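Local coordinates for elongation factor G (Thermus thermophilus, PDB 2DY1), which binds GTP together with a magnesium ion and probably acts as a GTPase elongation factor in the translocation step of protein synthesis, at residues V170-R182 / E192-R205. Numbering follows the deposited sequence.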
# COMPACT_ATOMS: atom_id res chain seq x y z
N VAL A 170 -25.71 22.03 -16.27
CA VAL A 170 -24.97 22.92 -17.17
C VAL A 170 -24.00 23.85 -16.48
O VAL A 170 -23.25 24.56 -17.16
CB VAL A 170 -25.92 23.82 -18.01
CG1 VAL A 170 -26.85 22.94 -18.83
CG2 VAL A 170 -26.73 24.75 -17.08
N GLY A 171 -23.99 23.87 -15.16
CA GLY A 171 -23.10 24.80 -14.50
C GLY A 171 -23.09 24.79 -12.99
O GLY A 171 -23.47 23.82 -12.35
N LEU A 172 -22.67 25.93 -12.45
CA LEU A 172 -22.51 26.10 -11.02
C LEU A 172 -23.19 27.32 -10.46
O LEU A 172 -23.29 28.35 -11.13
CB LEU A 172 -21.01 26.27 -10.68
CG LEU A 172 -19.98 25.26 -11.15
CD1 LEU A 172 -18.61 25.65 -10.62
CD2 LEU A 172 -20.39 23.89 -10.63
N ILE A 173 -23.65 27.18 -9.23
CA ILE A 173 -24.20 28.30 -8.47
C ILE A 173 -23.19 28.42 -7.33
O ILE A 173 -23.02 27.50 -6.52
CB ILE A 173 -25.59 27.99 -7.88
CG1 ILE A 173 -26.61 27.82 -9.00
CG2 ILE A 173 -26.04 29.16 -6.97
CD1 ILE A 173 -27.95 27.31 -8.51
N ASP A 174 -22.49 29.55 -7.30
CA ASP A 174 -21.49 29.79 -6.27
C ASP A 174 -22.28 30.35 -5.09
O ASP A 174 -22.73 31.50 -5.13
CB ASP A 174 -20.47 30.79 -6.80
CG ASP A 174 -19.44 31.16 -5.76
OD1 ASP A 174 -19.82 31.91 -4.84
OD2 ASP A 174 -18.28 30.68 -5.85
N VAL A 175 -22.48 29.52 -4.07
CA VAL A 175 -23.31 29.88 -2.91
C VAL A 175 -22.96 31.19 -2.25
O VAL A 175 -23.83 32.03 -2.01
CB VAL A 175 -23.24 28.76 -1.83
CG1 VAL A 175 -24.09 29.14 -0.64
CG2 VAL A 175 -23.72 27.45 -2.41
N PHE A 176 -21.68 31.37 -1.96
CA PHE A 176 -21.21 32.58 -1.30
C PHE A 176 -21.59 33.89 -1.99
O PHE A 176 -22.10 34.82 -1.33
CB PHE A 176 -19.69 32.53 -1.16
CG PHE A 176 -19.12 33.67 -0.35
CD1 PHE A 176 -18.94 33.55 1.02
CD2 PHE A 176 -18.74 34.85 -0.97
CE1 PHE A 176 -18.39 34.59 1.77
CE2 PHE A 176 -18.19 35.91 -0.23
CZ PHE A 176 -18.02 35.78 1.14
N HIS A 177 -21.35 33.98 -3.30
CA HIS A 177 -21.64 35.20 -4.02
C HIS A 177 -23.03 35.31 -4.64
O HIS A 177 -23.40 36.36 -5.16
CB HIS A 177 -20.58 35.41 -5.11
CG HIS A 177 -19.18 35.33 -4.60
ND1 HIS A 177 -18.56 36.36 -3.92
CD2 HIS A 177 -18.28 34.32 -4.65
CE1 HIS A 177 -17.34 35.99 -3.58
NE2 HIS A 177 -17.14 34.75 -4.00
N GLY A 178 -23.81 34.23 -4.57
CA GLY A 178 -25.15 34.27 -5.14
C GLY A 178 -25.11 34.56 -6.63
O GLY A 178 -25.89 35.36 -7.15
N LYS A 179 -24.17 33.92 -7.31
CA LYS A 179 -24.02 34.10 -8.74
C LYS A 179 -23.97 32.73 -9.37
O LYS A 179 -23.61 31.75 -8.72
CB LYS A 179 -22.75 34.89 -9.06
CG LYS A 179 -22.82 36.34 -8.59
CD LYS A 179 -21.67 37.16 -9.12
CE LYS A 179 -21.74 38.59 -8.60
NZ LYS A 179 -20.58 39.41 -9.05
N ALA A 180 -24.37 32.66 -10.64
CA ALA A 180 -24.39 31.39 -11.33
C ALA A 180 -23.63 31.51 -12.65
O ALA A 180 -23.50 32.60 -13.22
CB ALA A 180 -25.83 30.97 -11.59
N TYR A 181 -23.15 30.36 -13.13
CA TYR A 181 -22.38 30.31 -14.36
C TYR A 181 -22.75 29.07 -15.15
O TYR A 181 -22.79 27.98 -14.58
CB TYR A 181 -20.89 30.26 -14.04
CG TYR A 181 -20.45 31.40 -13.16
CD1 TYR A 181 -20.54 31.30 -11.77
CD2 TYR A 181 -20.04 32.61 -13.71
CE1 TYR A 181 -20.25 32.39 -10.95
CE2 TYR A 181 -19.75 33.71 -12.90
CZ TYR A 181 -19.86 33.60 -11.53
OH TYR A 181 -19.56 34.69 -10.75
N ARG A 182 -22.99 29.23 -16.44
CA ARG A 182 -23.32 28.08 -17.27
C ARG A 182 -22.18 27.84 -18.24
O ARG A 182 -21.44 28.76 -18.59
CB ARG A 182 -24.63 28.32 -18.04
CG ARG A 182 -24.53 29.32 -19.16
CD ARG A 182 -25.90 29.55 -19.83
NE ARG A 182 -26.57 28.33 -20.29
CZ ARG A 182 -26.31 27.70 -21.44
NH1 ARG A 182 -25.39 28.17 -22.29
NH2 ARG A 182 -26.98 26.60 -21.75
N GLU A 192 -28.31 33.64 -14.54
CA GLU A 192 -29.09 34.07 -13.39
C GLU A 192 -29.36 32.87 -12.50
O GLU A 192 -29.46 31.75 -13.00
CB GLU A 192 -30.44 34.63 -13.83
CG GLU A 192 -30.34 35.84 -14.70
CD GLU A 192 -30.23 37.11 -13.89
OE1 GLU A 192 -29.91 37.02 -12.68
OE2 GLU A 192 -30.47 38.19 -14.46
N VAL A 193 -29.45 33.10 -11.19
CA VAL A 193 -29.80 32.01 -10.29
C VAL A 193 -31.28 31.83 -10.57
O VAL A 193 -32.06 32.79 -10.48
CB VAL A 193 -29.63 32.39 -8.80
CG1 VAL A 193 -30.22 31.29 -7.93
CG2 VAL A 193 -28.15 32.61 -8.47
N PRO A 194 -31.70 30.61 -10.95
CA PRO A 194 -33.12 30.40 -11.24
C PRO A 194 -34.02 30.83 -10.06
O PRO A 194 -33.71 30.55 -8.91
CB PRO A 194 -33.20 28.89 -11.49
CG PRO A 194 -31.86 28.56 -12.03
CD PRO A 194 -30.94 29.37 -11.14
N PRO A 195 -35.14 31.50 -10.36
CA PRO A 195 -36.11 31.98 -9.36
C PRO A 195 -36.51 30.89 -8.36
O PRO A 195 -36.54 31.09 -7.14
CB PRO A 195 -37.29 32.44 -10.21
CG PRO A 195 -36.63 32.88 -11.48
CD PRO A 195 -35.58 31.83 -11.72
N GLU A 196 -36.82 29.72 -8.90
CA GLU A 196 -37.23 28.59 -8.08
C GLU A 196 -36.13 28.03 -7.17
O GLU A 196 -36.41 27.22 -6.29
CB GLU A 196 -37.75 27.48 -8.98
CG GLU A 196 -38.97 27.90 -9.77
CD GLU A 196 -39.26 26.98 -10.92
OE1 GLU A 196 -39.61 25.80 -10.67
OE2 GLU A 196 -39.15 27.43 -12.08
N GLU A 197 -34.89 28.46 -7.39
CA GLU A 197 -33.76 27.97 -6.60
C GLU A 197 -33.30 28.97 -5.54
O GLU A 197 -32.57 28.60 -4.62
CB GLU A 197 -32.55 27.71 -7.49
CG GLU A 197 -32.69 26.66 -8.57
CD GLU A 197 -32.35 25.27 -8.07
OE1 GLU A 197 -32.00 24.42 -8.91
OE2 GLU A 197 -32.45 25.03 -6.85
N ARG A 198 -33.72 30.22 -5.68
CA ARG A 198 -33.23 31.24 -4.77
C ARG A 198 -33.36 31.03 -3.28
O ARG A 198 -32.41 31.30 -2.55
CB ARG A 198 -33.81 32.58 -5.19
CG ARG A 198 -33.23 32.96 -6.52
CD ARG A 198 -33.78 34.23 -7.08
NE ARG A 198 -33.23 34.38 -8.42
CZ ARG A 198 -33.22 35.52 -9.10
NH1 ARG A 198 -33.74 36.63 -8.57
NH2 ARG A 198 -32.66 35.54 -10.29
N GLU A 199 -34.50 30.54 -2.83
CA GLU A 199 -34.66 30.31 -1.40
C GLU A 199 -33.68 29.25 -0.89
O GLU A 199 -33.09 29.41 0.17
CB GLU A 199 -36.10 29.90 -1.09
CG GLU A 199 -37.11 30.95 -1.51
CD GLU A 199 -38.47 30.77 -0.87
OE1 GLU A 199 -38.98 29.63 -0.86
OE2 GLU A 199 -39.03 31.77 -0.37
N ARG A 200 -33.48 28.18 -1.66
CA ARG A 200 -32.56 27.13 -1.22
C ARG A 200 -31.13 27.65 -1.25
O ARG A 200 -30.35 27.37 -0.35
CB ARG A 200 -32.68 25.88 -2.11
CG ARG A 200 -31.77 24.74 -1.63
CD ARG A 200 -32.16 23.37 -2.20
NE ARG A 200 -32.21 23.38 -3.66
CZ ARG A 200 -32.58 22.34 -4.40
NH1 ARG A 200 -32.61 22.45 -5.73
NH2 ARG A 200 -32.92 21.20 -3.83
N VAL A 201 -30.79 28.41 -2.29
CA VAL A 201 -29.44 28.96 -2.39
C VAL A 201 -29.17 29.86 -1.19
O VAL A 201 -28.09 29.82 -0.60
CB VAL A 201 -29.26 29.77 -3.67
CG1 VAL A 201 -27.93 30.50 -3.65
CG2 VAL A 201 -29.32 28.84 -4.87
N GLN A 202 -30.17 30.66 -0.83
CA GLN A 202 -30.03 31.56 0.31
C GLN A 202 -29.81 30.78 1.61
O GLN A 202 -28.99 31.18 2.45
CB GLN A 202 -31.27 32.45 0.43
CG GLN A 202 -30.99 33.93 0.25
CD GLN A 202 -29.88 34.44 1.16
OE1 GLN A 202 -29.88 34.18 2.37
NE2 GLN A 202 -28.93 35.18 0.59
N ARG A 203 -30.53 29.68 1.77
CA ARG A 203 -30.40 28.84 2.96
C ARG A 203 -28.97 28.31 3.07
O ARG A 203 -28.36 28.34 4.14
CB ARG A 203 -31.37 27.67 2.87
CG ARG A 203 -31.49 26.81 4.11
CD ARG A 203 -32.18 25.50 3.75
NE ARG A 203 -33.33 25.71 2.86
CZ ARG A 203 -33.69 24.85 1.91
NH1 ARG A 203 -32.99 23.74 1.72
NH2 ARG A 203 -34.74 25.11 1.13
N PHE A 204 -28.45 27.81 1.96
CA PHE A 204 -27.09 27.29 1.97
C PHE A 204 -26.08 28.40 2.27
O PHE A 204 -25.07 28.17 2.94
CB PHE A 204 -26.75 26.62 0.63
CG PHE A 204 -27.13 25.17 0.58
CD1 PHE A 204 -26.30 24.19 1.13
CD2 PHE A 204 -28.34 24.78 0.02
CE1 PHE A 204 -26.68 22.86 1.12
CE2 PHE A 204 -28.72 23.45 0.01
CZ PHE A 204 -27.89 22.49 0.56
N ARG A 205 -26.32 29.60 1.75
CA ARG A 205 -25.39 30.68 2.00
C ARG A 205 -25.33 31.00 3.50
O ARG A 205 -24.25 31.19 4.07
CB ARG A 205 -25.78 31.94 1.21
CG ARG A 205 -24.83 33.09 1.45
CD ARG A 205 -25.07 34.28 0.55
NE ARG A 205 -24.05 35.29 0.85
CZ ARG A 205 -23.83 36.40 0.15
NH1 ARG A 205 -24.56 36.66 -0.94
NH2 ARG A 205 -22.88 37.24 0.52
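Arg205 of helix 198-213 runs along Val175 and Phe176, in the turn between strands 168-174 and 179-184. Arg205 CB lies 3.8 Å from Val175 CG1, and Arg205 CG passes at 3.8 Å from Val175 O. With CG anti to the backbone N (chi1 180°) and the chain extended as far as NE, Arg205 CD arrives 3.6 Å from Phe176 O. The guanidinium then lays one face over the Phe176 carbonyl; the angles are too poor for any of its three nitrogens to be counted as a hydrogen bond donor, and the very short approach to CZ is doubtful. Beyond lies the Phe176 ring, its centroid 5.5 Å from Arg205 CZ, at most a weak cation-pi attraction. The turn is part of a beta hairpin in the GTP-binding domain, away from the nucleotide, closed by a G1 bulge, Gly178 taking positive phi (60°) opposite Asp174. Along its strands the contact becomes apolar: Ile173 CG2 sits 3.9 Å from Val201 CG2, while Val193 CG2 packs against Ala180 CB at 4.2 Å. Val193 O lies in the plane of the Arg198 guanidinium and accepts from both NE and NH2, which holds the chain at Val193 to the helix. Leu161 of strand 156-165 touches both Val175 and Phe204.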